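Local structure of actinorhodin polyketide putative beta-ketoacyl synthase 2 (Streptomyces coelicolor A3, 1TQY) at residues 10-16 with 241-247; 174-180 with 262-267; 266-270 with 280-284; 288-294 with 405-409; 299-305 with 391-397. The protein is the chain length factor of actinorhodin biosynthesis, a beta-ketoacyl synthase relative that probably takes part in assembling the polyketide chain. One frame throughout, in Å; residues are numbered along the deposited sequence.

Contact 1: residues 10-16 with 241-247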
# COMPACT_ATOMS: atom_id res chain seq x y z
N SER B 10 -2.91 -3.06 -24.93
CA SER B 10 -3.59 -1.74 -24.83
C SER B 10 -4.63 -1.72 -23.71
O SER B 10 -5.57 -2.51 -23.71
CB SER B 10 -4.28 -1.42 -26.17
OG SER B 10 -4.86 -0.13 -26.15
N VAL B 11 -4.45 -0.81 -22.75
CA VAL B 11 -5.37 -0.71 -21.61
C VAL B 11 -6.29 0.50 -21.76
O VAL B 11 -5.83 1.63 -21.86
CB VAL B 11 -4.60 -0.57 -20.28
CG1 VAL B 11 -5.58 -0.44 -19.11
CG2 VAL B 11 -3.70 -1.77 -20.08
N LEU B 12 -7.60 0.26 -21.75
CA LEU B 12 -8.55 1.35 -21.89
C LEU B 12 -9.29 1.67 -20.60
O LEU B 12 -9.38 0.84 -19.70
CB LEU B 12 -9.57 0.99 -22.98
CG LEU B 12 -9.01 0.51 -24.32
CD1 LEU B 12 -10.15 0.02 -25.20
CD2 LEU B 12 -8.24 1.63 -25.00
N ILE B 13 -9.80 2.90 -20.52
CA ILE B 13 -10.58 3.36 -19.38
C ILE B 13 -12.01 3.29 -19.92
O ILE B 13 -12.41 4.14 -20.74
CB ILE B 13 -10.29 4.85 -19.04
CG1 ILE B 13 -8.78 5.12 -19.00
CG2 ILE B 13 -10.97 5.22 -17.71
CD1 ILE B 13 -8.06 4.48 -17.86
N THR B 14 -12.77 2.30 -19.48
CA THR B 14 -14.14 2.13 -19.98
C THR B 14 -15.22 2.71 -19.08
O THR B 14 -16.32 3.02 -19.54
CB THR B 14 -14.46 0.65 -20.20
OG1 THR B 14 -14.15 -0.09 -19.01
CG2 THR B 14 -13.64 0.09 -21.36
N GLY B 15 -14.92 2.85 -17.79
CA GLY B 15 -15.90 3.40 -16.88
C GLY B 15 -15.28 4.24 -15.78
O GLY B 15 -14.21 3.92 -15.27
N VAL B 16 -15.94 5.34 -15.43
CA VAL B 16 -15.41 6.19 -14.38
C VAL B 16 -16.47 6.49 -13.32
O VAL B 16 -17.67 6.47 -13.60
CB VAL B 16 -14.85 7.52 -14.96
CG1 VAL B 16 -13.88 7.22 -16.10
CG2 VAL B 16 -15.98 8.42 -15.43
N ILE B 241 -12.81 6.36 -9.04
CA ILE B 241 -12.50 4.96 -9.24
C ILE B 241 -12.78 4.78 -10.72
O ILE B 241 -13.74 5.33 -11.25
CB ILE B 241 -13.42 4.05 -8.41
CG1 ILE B 241 -13.11 4.23 -6.91
CG2 ILE B 241 -13.24 2.61 -8.83
CD1 ILE B 241 -11.72 3.76 -6.47
N LEU B 242 -11.92 4.04 -11.41
CA LEU B 242 -12.17 3.81 -12.82
C LEU B 242 -11.96 2.36 -13.18
O LEU B 242 -11.27 1.63 -12.47
CB LEU B 242 -11.29 4.71 -13.71
CG LEU B 242 -10.07 5.48 -13.22
CD1 LEU B 242 -9.48 6.21 -14.43
CD2 LEU B 242 -10.46 6.50 -12.13
N VAL B 243 -12.58 1.95 -14.27
CA VAL B 243 -12.50 0.58 -14.74
C VAL B 243 -11.54 0.53 -15.92
O VAL B 243 -11.77 1.17 -16.94
CB VAL B 243 -13.90 0.07 -15.16
CG1 VAL B 243 -13.80 -1.33 -15.75
CG2 VAL B 243 -14.82 0.07 -13.95
N LEU B 244 -10.46 -0.21 -15.77
CA LEU B 244 -9.51 -0.35 -16.85
C LEU B 244 -9.60 -1.78 -17.31
O LEU B 244 -9.85 -2.68 -16.51
CB LEU B 244 -8.08 -0.06 -16.37
CG LEU B 244 -7.80 1.07 -15.39
CD1 LEU B 244 -6.33 1.42 -15.51
CD2 LEU B 244 -8.67 2.28 -15.67
N GLU B 245 -9.39 -1.99 -18.60
CA GLU B 245 -9.42 -3.34 -19.13
C GLU B 245 -8.73 -3.49 -20.46
O GLU B 245 -8.50 -2.51 -21.18
CB GLU B 245 -10.86 -3.86 -19.18
CG GLU B 245 -11.85 -3.01 -19.94
CD GLU B 245 -13.30 -3.44 -19.68
OE1 GLU B 245 -13.59 -4.66 -19.72
OE2 GLU B 245 -14.15 -2.55 -19.45
N ASP B 246 -8.37 -4.73 -20.74
CA ASP B 246 -7.69 -5.13 -21.97
C ASP B 246 -8.55 -4.74 -23.16
O ASP B 246 -9.76 -5.00 -23.19
CB ASP B 246 -7.46 -6.64 -21.93
CG ASP B 246 -6.72 -7.15 -23.15
OD1 ASP B 246 -7.26 -7.08 -24.27
OD2 ASP B 246 -5.58 -7.63 -22.97
N SER B 247 -7.92 -4.11 -24.15
CA SER B 247 -8.61 -3.67 -25.35
C SER B 247 -9.43 -4.79 -25.99
O SER B 247 -10.63 -4.63 -26.25
CB SER B 247 -7.60 -3.17 -26.38
OG SER B 247 -7.92 -1.86 -26.77
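The flat carboxylate of E245 presents OE2 to the hydroxyl of T14, the two side chains crossing at about a right angle; T14 OG1 donates to E245 OE2 over a very short 2.5 Å, and the methyl T14 CG2 lies 3.3 Å from the same oxygen. R253 forms a salt bridge to OE2 as well, so one carboxylate oxygen serves two partners. The residues belong to an antiparallel strand pair in the N-terminal half of the thiolase fold. The sheet itself has two faces: L12, E245 and V243 point to one, and V11, I13, V16, L242 and L244 to the other. On the second face V11 CG1 rests on L244 CB at 3.7 Å, and I13 CG2 meets L242 CD1 at the same distance; helix 171-185 covers V11 and L244. On the first, helix 78-93 packs on V243.

Among the peptide groups, L12 and E245 exchange both bonds, L12 N to E245 O and E245 N to L12 O. The pairing then slips by one residue between I13 and G15, a beta bulge that puts T14 and G15 opposite V243. With OG1 set between its own backbone N and carbonyl carbon (chi1 52°), T14 can reach the acid across the strand. V243 O takes T14 N at 3.0 Å, and V243 N gives its hydrogen to G15 O at 2.7 Å.

Contact 2: residues 174-180 with 262-267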
# COMPACT_ATOMS: atom_id res chain seq x y z
N ASP B 174 0.05 5.97 -9.14
CA ASP B 174 0.80 4.73 -9.04
C ASP B 174 -0.15 3.53 -9.07
O ASP B 174 0.18 2.50 -9.68
CB ASP B 174 1.63 4.70 -7.76
CG ASP B 174 2.83 5.63 -7.82
OD1 ASP B 174 3.44 5.89 -6.75
OD2 ASP B 174 3.18 6.10 -8.93
N ALA B 175 -1.31 3.65 -8.43
CA ALA B 175 -2.29 2.57 -8.39
C ALA B 175 -2.74 2.25 -9.81
O ALA B 175 -2.82 1.08 -10.21
CB ALA B 175 -3.49 2.98 -7.52
N LEU B 176 -3.05 3.30 -10.56
CA LEU B 176 -3.50 3.19 -11.95
C LEU B 176 -2.43 2.53 -12.80
O LEU B 176 -2.72 1.70 -13.67
CB LEU B 176 -3.83 4.57 -12.50
CG LEU B 176 -5.30 4.99 -12.56
CD1 LEU B 176 -6.11 4.29 -11.48
CD2 LEU B 176 -5.39 6.51 -12.42
N GLY B 177 -1.18 2.90 -12.56
CA GLY B 177 -0.09 2.30 -13.30
C GLY B 177 0.05 0.85 -12.89
O GLY B 177 0.40 -0.02 -13.71
N HIS B 178 -0.22 0.57 -11.62
CA HIS B 178 -0.11 -0.79 -11.09
C HIS B 178 -1.18 -1.68 -11.74
O HIS B 178 -0.96 -2.86 -12.01
CB HIS B 178 -0.27 -0.78 -9.56
CG HIS B 178 -0.01 -2.10 -8.90
ND1 HIS B 178 1.00 -2.28 -7.98
CD2 HIS B 178 -0.65 -3.29 -8.99
CE1 HIS B 178 0.97 -3.52 -7.53
NE2 HIS B 178 -0.03 -4.16 -8.13
N ALA B 179 -2.34 -1.08 -11.98
CA ALA B 179 -3.43 -1.81 -12.62
C ALA B 179 -3.03 -2.14 -14.04
O ALA B 179 -3.22 -3.27 -14.51
CB ALA B 179 -4.69 -0.96 -12.63
N ARG B 180 -2.46 -1.16 -14.73
CA ARG B 180 -2.03 -1.37 -16.11
C ARG B 180 -1.10 -2.58 -16.20
O ARG B 180 -1.22 -3.39 -17.11
CB ARG B 180 -1.33 -0.13 -16.66
CG ARG B 180 -0.66 -0.34 -18.01
CD ARG B 180 -0.51 0.98 -18.74
NE ARG B 180 0.27 0.88 -19.97
CZ ARG B 180 1.59 1.02 -20.04
NH1 ARG B 180 2.29 1.27 -18.94
NH2 ARG B 180 2.21 0.92 -21.21
N LEU B 262 -4.63 4.30 -21.49
CA LEU B 262 -3.60 4.65 -20.53
C LEU B 262 -2.33 4.21 -21.28
O LEU B 262 -1.93 3.05 -21.20
CB LEU B 262 -3.77 3.83 -19.25
CG LEU B 262 -3.24 4.45 -17.96
CD1 LEU B 262 -3.02 3.35 -16.93
CD2 LEU B 262 -1.94 5.19 -18.21
N ALA B 263 -1.72 5.14 -22.00
CA ALA B 263 -0.54 4.84 -22.82
C ALA B 263 0.75 4.50 -22.09
O ALA B 263 1.42 3.54 -22.44
CB ALA B 263 -0.30 6.00 -23.78
N GLY B 264 1.10 5.30 -21.09
CA GLY B 264 2.32 5.04 -20.35
C GLY B 264 2.24 5.51 -18.91
O GLY B 264 1.39 6.34 -18.57
N CYS B 265 3.12 4.97 -18.07
CA CYS B 265 3.17 5.30 -16.64
C CYS B 265 4.61 5.25 -16.14
O CYS B 265 5.43 4.53 -16.70
CB CYS B 265 2.38 4.28 -15.82
SG CYS B 265 0.72 3.92 -16.44
N ALA B 266 4.90 5.99 -15.08
CA ALA B 266 6.23 5.99 -14.50
C ALA B 266 6.27 6.61 -13.11
O ALA B 266 5.55 7.58 -12.83
CB ALA B 266 7.20 6.73 -15.42
N SER B 267 7.12 6.05 -12.25
CA SER B 267 7.28 6.52 -10.88
C SER B 267 8.77 6.68 -10.57
O SER B 267 9.56 5.79 -10.88
CB SER B 267 6.71 5.52 -9.87
OG SER B 267 5.31 5.35 -10.04
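R180 reaches across from the helix to L262, and its chain is extended from CG to NE. CB lies 3.9 Å from L262 CD1, a methyl that also lies near the L176 carbonyl. CG, anti to the backbone N (chi1 171°), touches V11 of contact 1. CD lies near both L262 O and C265 SG, 3.9 Å from the sulfur. NE is close to L262 O, but the angle is too poor for a hydrogen bond. The same holds for R180 NH2, at 3.0 Å from A263 O; that oxygen and G264 CA lie over one face of the guanidinium. What holds the charge is D291 of helix 281-292, in a salt bridge to NH1, and D291 also accepts C265 N.

Further along, C265 SG packs at 3.6 Å on G177 CA, where the helix has no side chain. S267 OG donates to D174 OD2 at 2.5 Å, arriving 54° out of the carboxylate plane; S404 bonds to the same oxygen. Helix 171-185 thus lies against strand 260-269, the packing of a central helix on the C-terminal sheet that is typical of the layered thiolase fold.

Contact 3: residues 266-270 with 280-284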
# COMPACT_ATOMS: atom_id res chain seq x y z
N ALA B 266 4.90 5.99 -15.08
CA ALA B 266 6.23 5.99 -14.50
C ALA B 266 6.27 6.61 -13.11
O ALA B 266 5.55 7.58 -12.83
CB ALA B 266 7.20 6.73 -15.42
N SER B 267 7.12 6.05 -12.25
CA SER B 267 7.28 6.52 -10.88
C SER B 267 8.77 6.68 -10.57
O SER B 267 9.56 5.79 -10.88
CB SER B 267 6.71 5.52 -9.87
OG SER B 267 5.31 5.35 -10.04
N THR B 268 9.14 7.81 -9.98
CA THR B 268 10.54 8.04 -9.59
C THR B 268 10.50 8.57 -8.17
O THR B 268 9.42 8.83 -7.64
CB THR B 268 11.27 9.09 -10.48
OG1 THR B 268 10.64 10.37 -10.34
CG2 THR B 268 11.27 8.67 -11.95
N PHE B 269 11.66 8.70 -7.54
CA PHE B 269 11.72 9.20 -6.18
C PHE B 269 12.86 10.21 -6.07
O PHE B 269 13.97 9.94 -6.52
CB PHE B 269 11.94 8.05 -5.19
CG PHE B 269 11.74 8.45 -3.76
CD1 PHE B 269 10.48 8.83 -3.30
CD2 PHE B 269 12.81 8.47 -2.87
CE1 PHE B 269 10.29 9.24 -1.97
CE2 PHE B 269 12.63 8.88 -1.54
CZ PHE B 269 11.37 9.27 -1.09
N ASP B 270 12.60 11.38 -5.49
CA ASP B 270 13.64 12.40 -5.37
C ASP B 270 14.77 11.99 -4.44
O ASP B 270 14.59 11.17 -3.55
CB ASP B 270 13.06 13.72 -4.84
CG ASP B 270 12.05 14.35 -5.79
OD1 ASP B 270 12.03 14.01 -6.99
OD2 ASP B 270 11.29 15.21 -5.32
N GLY B 280 13.23 14.30 -9.22
CA GLY B 280 13.04 13.29 -10.25
C GLY B 280 11.75 13.42 -11.05
O GLY B 280 11.37 12.48 -11.75
N LEU B 281 11.08 14.57 -10.98
CA LEU B 281 9.83 14.78 -11.72
C LEU B 281 10.07 14.77 -13.23
O LEU B 281 9.29 14.17 -13.99
CB LEU B 281 9.16 16.10 -11.30
CG LEU B 281 7.86 16.50 -12.02
CD1 LEU B 281 6.84 15.39 -11.86
CD2 LEU B 281 7.31 17.81 -11.44
N GLU B 282 11.13 15.44 -13.67
CA GLU B 282 11.44 15.49 -15.09
C GLU B 282 11.66 14.06 -15.57
O GLU B 282 11.07 13.64 -16.57
CB GLU B 282 12.70 16.33 -15.35
CG GLU B 282 13.07 16.48 -16.83
CD GLU B 282 14.43 17.13 -17.04
OE1 GLU B 282 14.88 17.20 -18.21
OE2 GLU B 282 15.05 17.56 -16.05
N ARG B 283 12.48 13.30 -14.85
CA ARG B 283 12.74 11.92 -15.23
C ARG B 283 11.45 11.09 -15.35
O ARG B 283 11.28 10.36 -16.33
CB ARG B 283 13.71 11.25 -14.24
CG ARG B 283 14.02 9.78 -14.59
CD ARG B 283 15.25 9.22 -13.86
NE ARG B 283 15.02 8.98 -12.43
CZ ARG B 283 15.14 9.90 -11.48
NH1 ARG B 283 15.50 11.13 -11.80
NH2 ARG B 283 14.90 9.58 -10.21
N ALA B 284 10.55 11.22 -14.38
CA ALA B 284 9.29 10.47 -14.43
C ALA B 284 8.54 10.79 -15.71
O ALA B 284 8.04 9.89 -16.40
CB ALA B 284 8.42 10.82 -13.20
O HOH W 1 15.21 11.54 -8.60
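G280 O is gripped by two donors from opposite faces of its carbonyl plane. T268 OG1 donates to it at 2.6 Å, standing 58° above that plane and so off the lone pairs; A284 N donates to G280 O at 3.0 Å, the first turn of the helix closing on itself. T268 gets its hydroxyl there by holding OG1 between its backbone N and carbonyl carbon (chi1 63°), which turns the methyl CG2 toward the helix, 3.6 Å from A284 N. N403 ND2 is a further partner of the hydroxyl. The other end of G280 is fixed too: its N-H points almost dead straight, at 177°, to D270 OD1, 2.5 Å away from G280 N, although it meets the carboxylate from above its plane. N403 also bonds to D270 OD1, tying T268 and the residue just past the strand, D270, to strand 402-410.

This is where strand 260-269 leads over to helix 281-292 in the C-terminal half of the thiolase fold. G280 sits at the N-cap position, held by backbone N and O alike, and its bare alpha carbon lets T268 come close. One turn on, R283 lays a face of its guanidinium over T268 CB, with NH2 3.7 Å from that carbon. F269 O lies at the guanidinium edge, joined through a water that donates to F269 O and accepts from R283 NH2 at 2.6 Å. R283 NH2 also donates to the backbone of a neighbouring subunit, whose aromatic side chain meets the F269 ring. Farther back, A266 CB touches A284 O at 3.4 Å.

Contact 4: residues 288-294 with 405-409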
# COMPACT_ATOMS: atom_id res chain seq x y z
N ALA B 288 7.60 8.13 -18.57
CA ALA B 288 6.22 7.88 -18.95
C ALA B 288 6.02 8.07 -20.46
O ALA B 288 5.30 7.30 -21.09
CB ALA B 288 5.26 8.80 -18.17
N LEU B 289 6.64 9.10 -21.03
CA LEU B 289 6.50 9.34 -22.47
C LEU B 289 7.11 8.22 -23.30
O LEU B 289 6.57 7.87 -24.35
CB LEU B 289 7.16 10.67 -22.85
CG LEU B 289 6.42 11.94 -22.42
CD1 LEU B 289 7.24 13.16 -22.84
CD2 LEU B 289 5.04 11.98 -23.07
N ASN B 290 8.23 7.66 -22.83
CA ASN B 290 8.90 6.57 -23.53
C ASN B 290 8.07 5.30 -23.52
O ASN B 290 7.99 4.57 -24.51
CB ASN B 290 10.24 6.24 -22.88
CG ASN B 290 11.33 7.20 -23.26
OD1 ASN B 290 11.55 7.47 -24.45
ND2 ASN B 290 12.04 7.72 -22.26
N ASP B 291 7.49 5.03 -22.36
CA ASP B 291 6.65 3.86 -22.16
C ASP B 291 5.50 3.94 -23.17
O ASP B 291 5.11 2.95 -23.76
CB ASP B 291 6.14 3.86 -20.72
CG ASP B 291 5.34 2.62 -20.37
OD1 ASP B 291 5.56 1.57 -21.00
OD2 ASP B 291 4.50 2.71 -19.45
N ALA B 292 5.01 5.16 -23.38
CA ALA B 292 3.90 5.40 -24.29
C ALA B 292 4.35 5.47 -25.75
O ALA B 292 3.51 5.45 -26.65
CB ALA B 292 3.21 6.69 -23.91
N GLY B 293 5.65 5.56 -25.98
CA GLY B 293 6.15 5.65 -27.34
C GLY B 293 5.78 6.98 -27.97
O GLY B 293 5.55 7.07 -29.18
N THR B 294 5.70 8.02 -27.14
CA THR B 294 5.35 9.35 -27.61
C THR B 294 6.36 10.41 -27.17
O THR B 294 6.87 10.37 -26.05
CB THR B 294 3.96 9.79 -27.11
OG1 THR B 294 3.84 11.21 -27.23
CG2 THR B 294 3.74 9.38 -25.67
N ALA B 405 3.89 10.02 -13.17
CA ALA B 405 3.43 10.58 -14.42
C ALA B 405 2.64 9.55 -15.22
O ALA B 405 2.95 8.36 -15.17
CB ALA B 405 4.62 11.07 -15.23
N ALA B 406 1.64 10.01 -15.94
CA ALA B 406 0.80 9.12 -16.73
C ALA B 406 0.39 9.80 -18.03
O ALA B 406 -0.04 10.95 -18.03
CB ALA B 406 -0.44 8.76 -15.93
N VAL B 407 0.54 9.08 -19.13
CA VAL B 407 0.17 9.64 -20.42
C VAL B 407 -1.09 8.95 -20.93
O VAL B 407 -1.17 7.73 -20.94
CB VAL B 407 1.34 9.54 -21.43
CG1 VAL B 407 2.11 8.27 -21.19
CG2 VAL B 407 0.81 9.60 -22.86
N LEU B 408 -2.07 9.75 -21.34
CA LEU B 408 -3.35 9.23 -21.83
C LEU B 408 -3.56 9.62 -23.29
O LEU B 408 -3.03 10.63 -23.75
CB LEU B 408 -4.49 9.80 -20.99
CG LEU B 408 -4.42 9.60 -19.48
CD1 LEU B 408 -5.56 10.32 -18.82
CD2 LEU B 408 -4.45 8.12 -19.15
N ARG B 409 -4.35 8.83 -24.00
CA ARG B 409 -4.65 9.11 -25.40
C ARG B 409 -6.15 9.08 -25.68
O ARG B 409 -6.88 8.32 -25.06
CB ARG B 409 -3.98 8.11 -26.33
CG ARG B 409 -2.49 8.20 -26.42
CD ARG B 409 -2.04 7.91 -27.84
NE ARG B 409 -0.59 7.79 -27.91
CZ ARG B 409 0.10 6.75 -27.45
NH1 ARG B 409 -0.55 5.73 -26.87
NH2 ARG B 409 1.42 6.73 -27.54
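V407 points its branched end straight into the helix, between A288 and A292. CG1 does most of the touching: it presses on A292 CB at 3.3 Å, tighter than usual for two carbons, and lies equally near the carbonyl oxygen of A288. The valine's chi1 of 35°, somewhat short of a staggered +60°, sets CG1 between the backbone N and the carbonyl carbon. Its other methyl, CG2, meets T294 CG2 tip to tip at 4.1 Å. One turn back along the helix, the small side chains of A288 and A405 face each other, CB to CB at 3.8 Å, letting the backbones draw close.

R409 approaches from the opposite direction to T294. Its chain leaves the strand, bends at chi2 and swings the guanidinium to the last turn of the helix, where NH2 donates to A292 O at 2.6 Å. The oxygen lies in the guanidinium plane, at its edge, but the donor is tilted 32° from the carbonyl plane and the bond is bent to 143°. A positive group at a helix C-terminus should interact favourably with the helix dipole. E261 lies in a long, weak ion pair with R409 NH1.

Past A292 the chain turns at G293, whose positive phi goes with a bond from T294 N back to L289 O at 2.9 Å. T294 OG1 in turn bonds to D298. Helix 281-292 thus ends in a Schellman motif, with an arginine from strand 402-410 on the A292 carbonyl near its end; the helix lies over one side of the C-terminal sheet, as in the thiolase fold.

Contact 5: residues 299-305 with 391-397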
# COMPACT_ATOMS: atom_id res chain seq x y z
N VAL B 299 2.55 15.74 -26.87
CA VAL B 299 1.66 16.13 -25.77
C VAL B 299 0.93 17.44 -26.03
O VAL B 299 1.54 18.45 -26.36
CB VAL B 299 2.43 16.26 -24.44
CG1 VAL B 299 1.44 16.52 -23.28
CG2 VAL B 299 3.21 15.01 -24.17
N ASP B 300 -0.39 17.40 -25.86
CA ASP B 300 -1.23 18.56 -26.10
C ASP B 300 -1.62 19.30 -24.84
O ASP B 300 -2.02 20.46 -24.89
CB ASP B 300 -2.48 18.11 -26.85
CG ASP B 300 -2.16 17.50 -28.19
OD1 ASP B 300 -2.82 16.50 -28.56
OD2 ASP B 300 -1.26 18.03 -28.88
N VAL B 301 -1.52 18.63 -23.69
CA VAL B 301 -1.89 19.27 -22.44
C VAL B 301 -1.32 18.55 -21.23
O VAL B 301 -1.29 17.32 -21.18
CB VAL B 301 -3.43 19.35 -22.30
CG1 VAL B 301 -4.03 17.96 -22.34
CG2 VAL B 301 -3.80 20.05 -21.00
N VAL B 302 -0.88 19.34 -20.26
CA VAL B 302 -0.30 18.80 -19.05
C VAL B 302 -1.13 19.14 -17.81
O VAL B 302 -1.32 20.31 -17.48
CB VAL B 302 1.12 19.34 -18.84
CG1 VAL B 302 1.70 18.82 -17.54
CG2 VAL B 302 2.00 18.95 -20.02
N PHE B 303 -1.65 18.10 -17.16
CA PHE B 303 -2.41 18.28 -15.94
C PHE B 303 -1.39 18.20 -14.83
O PHE B 303 -1.02 17.12 -14.38
CB PHE B 303 -3.46 17.18 -15.78
CG PHE B 303 -4.70 17.43 -16.55
CD1 PHE B 303 -4.69 17.38 -17.94
CD2 PHE B 303 -5.88 17.78 -15.90
CE1 PHE B 303 -5.83 17.67 -18.67
CE2 PHE B 303 -7.03 18.08 -16.62
CZ PHE B 303 -7.01 18.02 -18.01
N ALA B 304 -0.92 19.37 -14.40
CA ALA B 304 0.11 19.50 -13.38
C ALA B 304 -0.32 19.09 -11.98
O ALA B 304 -1.50 19.16 -11.63
CB ALA B 304 0.61 20.95 -13.36
N ASP B 305 0.64 18.68 -11.17
CA ASP B 305 0.36 18.28 -9.80
C ASP B 305 -0.28 19.47 -9.06
O ASP B 305 -1.21 19.29 -8.27
CB ASP B 305 1.65 17.82 -9.12
CG ASP B 305 1.47 17.52 -7.64
OD1 ASP B 305 0.73 16.57 -7.28
OD2 ASP B 305 2.08 18.24 -6.83
N THR B 391 -3.69 13.95 -26.66
CA THR B 391 -2.77 13.30 -25.73
C THR B 391 -2.57 14.20 -24.53
O THR B 391 -2.28 15.38 -24.67
CB THR B 391 -1.41 13.02 -26.39
OG1 THR B 391 -1.60 12.15 -27.51
CG2 THR B 391 -0.46 12.37 -25.40
N ALA B 392 -2.73 13.64 -23.34
CA ALA B 392 -2.57 14.41 -22.13
C ALA B 392 -1.58 13.75 -21.20
O ALA B 392 -1.48 12.52 -21.16
CB ALA B 392 -3.92 14.55 -21.43
N LEU B 393 -0.82 14.56 -20.47
CA LEU B 393 0.14 14.07 -19.48
C LEU B 393 -0.44 14.49 -18.13
O LEU B 393 -0.86 15.64 -17.96
CB LEU B 393 1.53 14.70 -19.66
CG LEU B 393 2.53 14.39 -18.53
CD1 LEU B 393 2.97 12.94 -18.61
CD2 LEU B 393 3.76 15.32 -18.60
N VAL B 394 -0.50 13.56 -17.19
CA VAL B 394 -1.01 13.82 -15.84
C VAL B 394 0.14 13.60 -14.87
O VAL B 394 0.86 12.60 -14.96
CB VAL B 394 -2.19 12.87 -15.48
CG1 VAL B 394 -2.67 13.14 -14.05
CG2 VAL B 394 -3.34 13.08 -16.46
N LEU B 395 0.32 14.54 -13.95
CA LEU B 395 1.41 14.50 -12.97
C LEU B 395 0.92 14.51 -11.53
O LEU B 395 -0.08 15.15 -11.22
CB LEU B 395 2.31 15.71 -13.18
CG LEU B 395 2.89 15.86 -14.58
CD1 LEU B 395 3.78 17.09 -14.65
CD2 LEU B 395 3.68 14.60 -14.91
N ALA B 396 1.63 13.83 -10.65
CA ALA B 396 1.25 13.83 -9.25
C ALA B 396 2.49 13.64 -8.41
O ALA B 396 3.39 12.90 -8.80
CB ALA B 396 0.26 12.69 -8.96
N ARG B 397 2.58 14.33 -7.28
CA ARG B 397 3.74 14.13 -6.42
C ARG B 397 3.24 13.81 -5.04
O ARG B 397 2.14 14.19 -4.66
CB ARG B 397 4.62 15.37 -6.33
CG ARG B 397 5.12 15.87 -7.65
CD ARG B 397 4.75 17.33 -7.80
NE ARG B 397 5.87 18.18 -7.46
CZ ARG B 397 5.81 19.51 -7.37
NH1 ARG B 397 4.68 20.18 -7.58
NH2 ARG B 397 6.93 20.15 -7.09
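F303 and L393 share the tightest backbone bond of the pair, F303 N to L393 O at 2.7 Å. On either side of it V301 O accepts L393 N and F303 O accepts L395 N, both at 2.9 Å. Side chains meet over this middle too, V302 CG1 crossing to L395 CD1 at 4.0 Å. V301, F303, A392 and V394 point to one face of the sheet, where helix 345-359 covers F303; V302 and L393 point to the other, where L393 meets helices 281-292 and 310-324.

Two parallel strands meet here within the C-terminal sheet of the thiolase fold, strand 301-303 lying between 330-332 and 391-398. At the start of the pairing, where D300 is partly exposed, the backbone fit is slacker, although V301 CG1 still sits 3.5 Å from A392 CB. T391 O is divided between D300 N, at 3.0 Å, and V301 N, whose bond is weak. T391 N donates to D300 OD1 over a long 3.3 Å, from the anti side and tilted out of the carboxylate plane; R390 N also bonds to this oxygen.

At the far end D305 takes over from the backbone. Its CG stands anti to the backbone N (chi1 174°), which brings OD1 within 2.9 Å of R397 N, well above the carboxylate plane. R397, partly exposed, doubles back through bends at chi2 and chi3, and its guanidinium is turned 81° from the carboxylate. The salt bridge from NH1 to OD2 is weak; R397 NH2 has a firmer partner in L312 O, and R340 pairs with D305 OD1.

In the fold
Contacts 1 and 5 are strand pairs, antiparallel in the N-terminal sheet and parallel in the C-terminal one, bonded through their backbones. Contacts 2, 3 and 4 set helices against strands and rely on side chains instead. Contacts 1, 3, 4 and 5 are largely buried, contact 2 only partly. Strand 260-269 lies between helix 171-185 (contact 2) and helix 281-292; contacts 3 and 4 hold the start and the end of the latter. The R180-D291 salt bridge joins contact 2 to contact 4. Backbone bonds carry the sheet onward, from V11 to L262 between contacts 1 and 2 and from V394 to A406 between contacts 5 and 4. Contact 3, rich in polar bonds, borders the neighbouring subunit.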